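Alpha-1,2-mannosidase (Bacteroides thetaiotaomicron, PDB 2WW2) is a calcium-dependent, inverting alpha-mannosidase of glycoside hydrolase family 92 from a human gut symbiont, hydrolysing alpha-mannosidic linkages. Local coordinates at residues T343-I357 / S384-T398. Residues are numbered along the deposited sequence; the frame is centred on the assembly and turned at random. Where two conformers were deposited one is given.
Sequences TLLYPEVSERVTQSI and SVSLLVDAWMKGIQT
With CG anti to the carbonyl carbon (chi1 -70°) and the chain extended beyond it, Lys-394 runs out to Thr-343, whose OG1 sits between its own N and C (chi1 64°). Lys-394 NZ donates to Thr-343 OG1 at 2.9 Å, and its salt bridge to Asp-390 OD2 (3.0 Å), met on the syn side, fixes the ammonium; Tyr-652 OH is a further partner. Thr-343 OG1 is also hydrogen-bonded to Pro-340 O, and Asp-390 OD1 accepts from Gly-648 N. A methionine in place of Lys-394 would probably leave the buried Asp-390 carboxylate without its counter-charge and Thr-343 OG1 without this donor. Ile-396 CD1 packs 3.7 Å from Thr-343 CB and also meets Pro-347 and Ser-350. Thr-398 OG1 donates to Glu-351 O (2.8 Å), in the carbonyl plane on a lone pair, and water 1 joins Thr-354 OG1 to Thr-398 N. Thr-354 CG2 rests 3.9 Å from Ala-391 CB, and Ile-357 CD1 lies 3.8 Å from Leu-387 CD2. The axes of segments 347-357 and 384-393 approach to 9.8 Å and run obliquely antiparallel (136° between N-to-C directions) within the family 92 catalytic domain, where a Schellman motif (Ile-396 N to Ala-391 O, Gly-395 N to Trp-392 O, positive-phi Gly-395 as C-prime) ends helix 384-393.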
ATOM      1  N   THR A 343     -20.084 -15.653  31.277  1.00  7.08           N
ATOM      2  CA  THR A 343     -21.324 -16.431  31.410  1.00  7.25           C
ATOM      3  C   THR A 343     -21.033 -17.918  31.431  1.00  7.94           C
ATOM      4  O   THR A 343     -21.821 -18.688  31.971  1.00  8.04           O
ATOM      5  CB  THR A 343     -22.353 -16.158  30.260  1.00  7.97           C
ATOM      6  OG1 THR A 343     -21.791 -16.578  29.015  1.00  7.55           O
ATOM      7  CG2 THR A 343     -22.724 -14.665  30.191  1.00  6.58           C
ATOM      8  N   LEU A 344     -19.914 -18.329  30.832  1.00  7.68           N
ATOM      9  CA  LEU A 344     -19.592 -19.753  30.726  1.00  8.50           C
ATOM     10  C   LEU A 344     -18.767 -20.227  31.925  1.00  8.40           C
ATOM     11  O   LEU A 344     -19.147 -21.164  32.629  1.00  8.62           O
ATOM     12  CB  LEU A 344     -18.808 -20.024  29.427  1.00  8.13           C
ATOM     13  CG  LEU A 344     -18.365 -21.475  29.160  1.00  9.14           C
ATOM     14  CD1 LEU A 344     -19.568 -22.420  29.212  1.00  8.97           C
ATOM     15  CD2 LEU A 344     -17.624 -21.588  27.809  1.00  8.04           C
ATOM     16  N   LEU A 345     -17.628 -19.570  32.134  1.00  8.81           N
ATOM     17  CA  LEU A 345     -16.656 -20.023  33.125  1.00  9.12           C
ATOM     18  C   LEU A 345     -16.725 -19.302  34.484  1.00  9.09           C
ATOM     19  O   LEU A 345     -16.257 -19.840  35.492  1.00  9.19           O
ATOM     20  CB  LEU A 345     -15.252 -19.892  32.558  1.00  8.99           C
ATOM     21  CG  LEU A 345     -14.827 -20.945  31.526  1.00 11.97           C
ATOM     22  CD1 LEU A 345     -13.510 -20.525  30.934  1.00 11.58           C
ATOM     23  CD2 LEU A 345     -14.673 -22.316  32.170  1.00 12.87           C
ATOM     24  N   TYR A 346     -17.298 -18.097  34.496  1.00  9.13           N
ATOM     25  CA  TYR A 346     -17.382 -17.273  35.703  1.00  8.36           C
ATOM     26  C   TYR A 346     -18.786 -16.681  35.877  1.00  8.71           C
ATOM     27  O   TYR A 346     -18.939 -15.465  36.036  1.00  8.64           O
ATOM     28  CB  TYR A 346     -16.314 -16.164  35.654  1.00  7.45           C
ATOM     29  CG  TYR A 346     -14.938 -16.694  35.274  1.00  6.90           C
ATOM     30  CD1 TYR A 346     -14.090 -17.230  36.248  1.00  6.66           C
ATOM     31  CD2 TYR A 346     -14.505 -16.691  33.955  1.00  6.08           C
ATOM     32  CE1 TYR A 346     -12.836 -17.750  35.904  1.00  7.66           C
ATOM     33  CE2 TYR A 346     -13.248 -17.207  33.600  1.00  5.92           C
ATOM     34  CZ  TYR A 346     -12.419 -17.724  34.598  1.00  7.58           C
ATOM     35  OH  TYR A 346     -11.175 -18.233  34.280  1.00  8.04           O
ATOM     36  N   PRO A 347     -19.826 -17.537  35.859  1.00  8.61           N
ATOM     37  CA  PRO A 347     -21.185 -16.989  35.789  1.00  9.03           C
ATOM     38  C   PRO A 347     -21.584 -16.265  37.081  1.00  9.50           C
ATOM     39  O   PRO A 347     -22.526 -15.475  37.067  1.00  8.93           O
ATOM     40  CB  PRO A 347     -22.064 -18.235  35.553  1.00  9.00           C
ATOM     41  CG  PRO A 347     -21.281 -19.362  36.128  1.00  9.05           C
ATOM     42  CD  PRO A 347     -19.827 -19.005  35.815  1.00  8.91           C
ATOM     43  N   GLU A 348     -20.877 -16.522  38.183  1.00  9.40           N
ATOM     44  CA  GLU A 348     -21.176 -15.797  39.422  1.00 10.40           C
ATOM     45  C   GLU A 348     -20.850 -14.323  39.204  1.00 10.40           C
ATOM     46  O   GLU A 348     -21.455 -13.440  39.831  1.00 10.93           O
ATOM     47  CB  GLU A 348     -20.417 -16.367  40.644  1.00 10.05           C
ATOM     48  CG  GLU A 348     -18.922 -16.081  40.677  1.00 10.69           C
ATOM     49  CD  GLU A 348     -18.078 -17.115  39.924  1.00 13.46           C
ATOM     50  OE1 GLU A 348     -18.579 -17.800  39.002  1.00 11.89           O
ATOM     51  OE2 GLU A 348     -16.900 -17.250  40.271  1.00 13.90           O
ATOM     52  N   VAL A 349     -19.901 -14.053  38.305  1.00  9.81           N
ATOM     53  CA  VAL A 349     -19.591 -12.664  37.976  1.00  9.46           C
ATOM     54  C   VAL A 349     -20.716 -12.034  37.150  1.00  9.33           C
ATOM     55  O   VAL A 349     -21.203 -10.946  37.485  1.00  9.00           O
ATOM     56  CB  VAL A 349     -18.241 -12.536  37.269  1.00  9.52           C
ATOM     57  CG1 VAL A 349     -17.952 -11.049  36.941  1.00  9.65           C
ATOM     58  CG2 VAL A 349     -17.150 -13.115  38.189  1.00 10.13           C
ATOM     59  N   SER A 350     -21.174 -12.742  36.116  1.00  8.46           N
ATOM     60  CA  SER A 350     -22.267 -12.224  35.278  1.00  8.37           C
ATOM     61  C   SER A 350     -23.538 -12.015  36.097  1.00  8.13           C
ATOM     62  O   SER A 350     -24.325 -11.099  35.815  1.00  8.27           O
ATOM     63  CB  SER A 350     -22.549 -13.169  34.106  1.00  8.18           C
ATOM     64  OG  SER A 350     -21.354 -13.459  33.389  1.00  7.86           O
ATOM     65  N   GLU A 351     -23.762 -12.873  37.091  1.00  8.16           N
ATOM     66  CA  GLU A 351     -24.929 -12.699  37.974  1.00  8.72           C
ATOM     67  C   GLU A 351     -24.928 -11.303  38.614  1.00  8.74           C
ATOM     68  O   GLU A 351     -25.980 -10.664  38.726  1.00  8.90           O
ATOM     69  CB  GLU A 351     -24.986 -13.778  39.074  1.00  9.29           C
ATOM     70  CG  GLU A 351     -25.382 -15.166  38.562  1.00 10.71           C
ATOM     71  CD  GLU A 351     -25.308 -16.254  39.623  1.00 15.11           C
ATOM     72  OE1 GLU A 351     -24.783 -16.013  40.728  1.00 16.68           O
ATOM     73  OE2 GLU A 351     -25.785 -17.363  39.346  1.00 16.27           O
ATOM     74  N   ARG A 352     -23.758 -10.848  39.063  1.00  8.06           N
ATOM     75  CA  ARG A 352     -23.644  -9.546  39.732  1.00  8.14           C
ATOM     76  C   ARG A 352     -23.544  -8.386  38.725  1.00  8.40           C
ATOM     77  O   ARG A 352     -24.090  -7.291  38.961  1.00  7.78           O
ATOM     78  CB  ARG A 352     -22.441  -9.530  40.689  1.00  7.99           C
ATOM     79  CG  ARG A 352     -22.504 -10.608  41.776  1.00  9.93           C
ATOM     80  CD  ARG A 352     -21.373 -10.463  42.793  1.00 10.37           C
ATOM     81  NE  ARG A 352     -20.068 -10.767  42.213  1.00 12.74           N
ATOM     82  CZ  ARG A 352     -19.408 -11.906  42.420  1.00 14.23           C
ATOM     83  NH1 ARG A 352     -19.946 -12.853  43.180  1.00 13.79           N
ATOM     84  NH2 ARG A 352     -18.221 -12.108  41.859  1.00 13.69           N
ATOM     85  N   VAL A 353     -22.858  -8.629  37.606  1.00  8.47           N
ATOM     86  CA  VAL A 353     -22.712  -7.604  36.565  1.00  8.62           C
ATOM     87  C   VAL A 353     -24.067  -7.235  35.988  1.00  9.37           C
ATOM     88  O   VAL A 353     -24.370  -6.042  35.766  1.00  9.01           O
ATOM     89  CB  VAL A 353     -21.790  -8.080  35.419  1.00  9.31           C
ATOM     90  CG1 VAL A 353     -21.930  -7.153  34.199  1.00  8.54           C
ATOM     91  CG2 VAL A 353     -20.334  -8.116  35.891  1.00  8.16           C
ATOM     92  N   THR A 354     -24.901  -8.243  35.740  1.00  8.34           N
ATOM     93  CA  THR A 354     -26.224  -7.951  35.164  1.00  9.09           C
ATOM     94  C   THR A 354     -27.072  -7.156  36.149  1.00  9.74           C
ATOM     95  O   THR A 354     -27.706  -6.163  35.758  1.00  9.41           O
ATOM     96  CB  THR A 354     -26.976  -9.221  34.676  1.00  9.07           C
ATOM     97  OG1 THR A 354     -27.019 -10.174  35.739  1.00  8.34           O
ATOM     98  CG2 THR A 354     -26.233  -9.845  33.464  1.00  9.78           C
ATOM     99  N   GLN A 355     -27.054  -7.549  37.423  1.00 10.58           N
ATOM    100  CA  GLN A 355     -27.730  -6.741  38.453  1.00 12.09           C
ATOM    101  C   GLN A 355     -27.221  -5.294  38.484  1.00 10.38           C
ATOM    102  O   GLN A 355     -28.000  -4.356  38.678  1.00 10.29           O
ATOM    103  CB  GLN A 355     -27.500  -7.310  39.857  1.00 13.35           C
ATOM    104  CG  GLN A 355     -28.381  -8.454  40.307  1.00 18.39           C
ATOM    105  CD  GLN A 355     -27.844  -9.056  41.604  1.00 24.51           C
ATOM    106  OE1 GLN A 355     -27.143 -10.096  41.598  1.00 27.81           O
ATOM    107  NE2 GLN A 355     -28.101  -8.369  42.715  1.00 24.39           N
ATOM    108  N   SER A 356     -25.915  -5.109  38.329  1.00  9.79           N
ATOM    109  CA  SER A 356     -25.330  -3.765  38.412  0.50  9.83           C
ATOM    110  C   SER A 356     -25.750  -2.863  37.253  1.00  9.66           C
ATOM    111  O   SER A 356     -25.840  -1.642  37.411  1.00  9.83           O
ATOM    112  CB  SER A 356     -23.802  -3.808  38.529  0.50  9.92           C
ATOM    113  OG  SER A 356     -23.190  -4.204  37.316  0.50 10.66           O
ATOM    114  N   ILE A 357     -26.015  -3.455  36.096  1.00  8.63           N
ATOM    115  CA  ILE A 357     -26.496  -2.694  34.945  1.00  8.14           C
ATOM    116  C   ILE A 357     -27.874  -2.120  35.270  1.00  8.29           C
ATOM    117  O   ILE A 357     -28.156  -0.947  35.006  1.00  8.31           O
ATOM    118  CB  ILE A 357     -26.570  -3.599  33.680  1.00  8.45           C
ATOM    119  CG1 ILE A 357     -25.162  -3.860  33.138  1.00  8.27           C
ATOM    120  CG2 ILE A 357     -27.453  -2.972  32.585  1.00  7.26           C
ATOM    121  CD1 ILE A 357     -25.118  -4.970  32.076  1.00 10.23           C
ATOM    122  N   SER A 384     -25.167  -2.903  26.165  1.00  8.50           N
ATOM    123  CA  SER A 384     -25.680  -3.212  27.491  1.00  8.46           C
ATOM    124  C   SER A 384     -26.762  -4.310  27.375  1.00  8.27           C
ATOM    125  O   SER A 384     -26.867  -5.216  28.218  1.00  7.39           O
ATOM    126  CB  SER A 384     -26.303  -1.966  28.119  1.00  7.79           C
ATOM    127  OG  SER A 384     -27.277  -1.394  27.243  1.00 10.14           O
ATOM    128  N   VAL A 385     -27.589  -4.189  26.343  1.00  8.08           N
ATOM    129  CA  VAL A 385     -28.675  -5.140  26.128  1.00  8.18           C
ATOM    130  C   VAL A 385     -28.125  -6.545  25.895  1.00  8.52           C
ATOM    131  O   VAL A 385     -28.645  -7.549  26.404  1.00  9.21           O
ATOM    132  CB  VAL A 385     -29.522  -4.692  24.923  1.00  8.23           C
ATOM    133  CG1 VAL A 385     -30.539  -5.748  24.572  1.00  9.45           C
ATOM    134  CG2 VAL A 385     -30.198  -3.327  25.255  1.00  7.97           C
ATOM    135  N   SER A 386     -27.048  -6.621  25.140  1.00  8.74           N
ATOM    136  CA  SER A 386     -26.445  -7.916  24.843  1.00  8.67           C
ATOM    137  C   SER A 386     -25.990  -8.639  26.118  1.00  8.79           C
ATOM    138  O   SER A 386     -26.229  -9.838  26.278  1.00  8.43           O
ATOM    139  CB  SER A 386     -25.262  -7.746  23.879  1.00  8.95           C
ATOM    140  OG  SER A 386     -24.585  -8.990  23.719  1.00 10.00           O
ATOM    141  N   LEU A 387     -25.335  -7.926  27.029  1.00  8.60           N
ATOM    142  CA  LEU A 387     -24.905  -8.556  28.287  1.00  8.36           C
ATOM    143  C   LEU A 387     -26.087  -9.143  29.048  1.00  8.28           C
ATOM    144  O   LEU A 387     -26.028 -10.257  29.561  1.00  7.72           O
ATOM    145  CB  LEU A 387     -24.219  -7.539  29.199  1.00  8.63           C
ATOM    146  CG  LEU A 387     -22.700  -7.416  29.035  1.00  8.99           C
ATOM    147  CD1 LEU A 387     -22.356  -6.871  27.637  1.00  5.53           C
ATOM    148  CD2 LEU A 387     -22.162  -6.489  30.143  1.00 11.06           C
ATOM    149  N   LEU A 388     -27.166  -8.380  29.132  1.00  7.44           N
ATOM    150  CA  LEU A 388     -28.346  -8.870  29.828  1.00  7.47           C
ATOM    151  C   LEU A 388     -28.961 -10.084  29.124  1.00  7.27           C
ATOM    152  O   LEU A 388     -29.310 -11.080  29.757  1.00  6.58           O
ATOM    153  CB  LEU A 388     -29.394  -7.750  29.968  1.00  7.38           C
ATOM    154  CG  LEU A 388     -29.038  -6.521  30.828  1.00  7.74           C
ATOM    155  CD1 LEU A 388     -30.212  -5.509  30.837  1.00  6.78           C
ATOM    156  CD2 LEU A 388     -28.744  -6.969  32.246  1.00  9.19           C
ATOM    157  N   VAL A 389     -29.126  -9.990  27.810  1.00  7.54           N
ATOM    158  CA  VAL A 389     -29.860 -11.050  27.089  1.00  7.11           C
ATOM    159  C   VAL A 389     -29.008 -12.315  26.909  1.00  7.46           C
ATOM    160  O   VAL A 389     -29.495 -13.448  27.058  1.00  6.79           O
ATOM    161  CB  VAL A 389     -30.361 -10.537  25.736  1.00  7.33           C
ATOM    162  CG1 VAL A 389     -30.972 -11.695  24.928  1.00  6.79           C
ATOM    163  CG2 VAL A 389     -31.391  -9.400  25.973  1.00  4.77           C
ATOM    164  N   ASP A 390     -27.731 -12.129  26.601  1.00  7.22           N
ATOM    165  CA  ASP A 390     -26.850 -13.286  26.471  1.00  7.57           C
ATOM    166  C   ASP A 390     -26.875 -14.092  27.773  1.00  8.24           C
ATOM    167  O   ASP A 390     -26.992 -15.342  27.755  1.00  8.01           O
ATOM    168  CB  ASP A 390     -25.416 -12.869  26.110  1.00  8.03           C
ATOM    169  CG  ASP A 390     -24.513 -14.069  25.854  1.00  9.37           C
ATOM    170  OD1 ASP A 390     -24.817 -14.854  24.916  1.00 10.16           O
ATOM    171  OD2 ASP A 390     -23.512 -14.242  26.594  1.00 10.32           O
ATOM    172  N   ALA A 391     -26.783 -13.388  28.907  1.00  7.71           N
ATOM    173  CA  ALA A 391     -26.804 -14.056  30.214  1.00  7.71           C
ATOM    174  C   ALA A 391     -28.142 -14.738  30.432  1.00  7.73           C
ATOM    175  O   ALA A 391     -28.198 -15.904  30.823  1.00  7.91           O
ATOM    176  CB  ALA A 391     -26.528 -13.064  31.336  1.00  7.35           C
ATOM    177  N   TRP A 392     -29.220 -14.024  30.138  1.00  7.44           N
ATOM    178  CA  TRP A 392     -30.560 -14.553  30.372  1.00  8.18           C
ATOM    179  C   TRP A 392     -30.775 -15.861  29.613  1.00  8.80           C
ATOM    180  O   TRP A 392     -31.372 -16.809  30.146  1.00  9.32           O
ATOM    181  CB  TRP A 392     -31.602 -13.521  29.948  1.00  7.63           C
ATOM    182  CG  TRP A 392     -32.998 -13.841  30.407  1.00  8.61           C
ATOM    183  CD1 TRP A 392     -33.934 -14.570  29.737  1.00  9.90           C
ATOM    184  CD2 TRP A 392     -33.615 -13.431  31.636  1.00  8.67           C
ATOM    185  NE1 TRP A 392     -35.098 -14.637  30.466  1.00  8.55           N
ATOM    186  CE2 TRP A 392     -34.927 -13.942  31.635  1.00 11.02           C
ATOM    187  CE3 TRP A 392     -33.186 -12.673  32.728  1.00  9.34           C
ATOM    188  CZ2 TRP A 392     -35.813 -13.741  32.705  1.00 10.50           C
ATOM    189  CZ3 TRP A 392     -34.067 -12.466  33.788  1.00  9.17           C
ATOM    190  CH2 TRP A 392     -35.364 -12.993  33.762  1.00  9.35           C
ATOM    191  N   MET A 393     -30.295 -15.911  28.371  1.00  9.17           N
ATOM    192  CA  MET A 393     -30.558 -17.075  27.529  1.00 10.44           C
ATOM    193  C   MET A 393     -29.702 -18.261  27.937  1.00 10.57           C
ATOM    194  O   MET A 393     -29.905 -19.373  27.454  1.00 11.53           O
ATOM    195  CB  MET A 393     -30.345 -16.747  26.059  1.00 10.24           C
ATOM    196  CG  MET A 393     -31.281 -15.664  25.554  1.00 10.97           C
ATOM    197  SD  MET A 393     -33.012 -16.026  25.910  1.00 15.02           S
ATOM    198  CE  MET A 393     -33.746 -14.475  25.470  1.00 13.41           C
ATOM    199  N   LYS A 394     -28.746 -18.008  28.827  1.00 10.57           N
ATOM    200  CA  LYS A 394     -27.873 -19.027  29.357  1.00  9.75           C
ATOM    201  C   LYS A 394     -28.263 -19.376  30.788  1.00 10.71           C
ATOM    202  O   LYS A 394     -27.513 -20.067  31.490  1.00 10.77           O
ATOM    203  CB  LYS A 394     -26.415 -18.541  29.317  1.00  9.51           C
ATOM    204  CG  LYS A 394     -25.871 -18.459  27.915  1.00  8.05           C
ATOM    205  CD  LYS A 394     -24.529 -17.737  27.843  1.00  7.54           C
ATOM    206  CE  LYS A 394     -23.979 -17.804  26.409  1.00  7.29           C
ATOM    207  NZ  LYS A 394     -22.657 -17.119  26.331  1.00  7.61           N
ATOM    208  N   GLY A 395     -29.426 -18.900  31.220  1.00 10.26           N
ATOM    209  CA  GLY A 395     -29.958 -19.275  32.530  1.00 10.87           C
ATOM    210  C   GLY A 395     -29.450 -18.424  33.679  1.00 10.39           C
ATOM    211  O   GLY A 395     -29.675 -18.750  34.837  1.00 10.09           O
ATOM    212  N   ILE A 396     -28.768 -17.326  33.354  1.00 10.59           N
ATOM    213  CA  ILE A 396     -28.322 -16.370  34.354  1.00 10.57           C
ATOM    214  C   ILE A 396     -29.384 -15.293  34.413  1.00 10.95           C
ATOM    215  O   ILE A 396     -29.502 -14.443  33.509  1.00 10.32           O
ATOM    216  CB  ILE A 396     -26.959 -15.767  33.961  1.00 11.03           C
ATOM    217  CG1 ILE A 396     -25.929 -16.895  33.838  1.00 11.20           C
ATOM    218  CG2 ILE A 396     -26.518 -14.719  34.977  1.00 11.82           C
ATOM    219  CD1 ILE A 396     -24.588 -16.458  33.254  1.00 10.41           C
ATOM    220  N   GLN A 397     -30.192 -15.367  35.466  1.00 11.39           N
ATOM    221  CA  GLN A 397     -31.420 -14.595  35.541  1.00 11.80           C
ATOM    222  C   GLN A 397     -31.590 -14.002  36.928  1.00 12.52           C
ATOM    223  O   GLN A 397     -32.438 -14.430  37.694  1.00 13.29           O
ATOM    224  CB  GLN A 397     -32.615 -15.486  35.157  1.00 11.20           C
ATOM    225  CG  GLN A 397     -32.487 -16.022  33.730  1.00 10.66           C
ATOM    226  CD  GLN A 397     -33.647 -16.903  33.298  1.00 11.62           C
ATOM    227  OE1 GLN A 397     -34.529 -17.232  34.095  1.00 12.50           O
ATOM    228  NE2 GLN A 397     -33.670 -17.265  32.010  1.00 10.83           N
ATOM    229  N   THR A 398     -30.770 -13.009  37.243  1.00 13.27           N
ATOM    230  CA  THR A 398     -30.793 -12.381  38.558  1.00 14.42           C
ATOM    231  C   THR A 398     -31.591 -11.083  38.548  1.00 14.84           C
ATOM    232  O   THR A 398     -31.997 -10.603  39.589  1.00 16.30           O
ATOM    233  CB  THR A 398     -29.375 -12.078  39.060  1.00 14.37           C
ATOM    234  OG1 THR A 398     -28.681 -11.267  38.102  1.00 15.26           O
ATOM    235  CG2 THR A 398     -28.601 -13.384  39.240  1.00 14.96           C
TER
HETATM  236  O   HOH W   1     -29.573 -11.411  35.348  1.00 10.04           O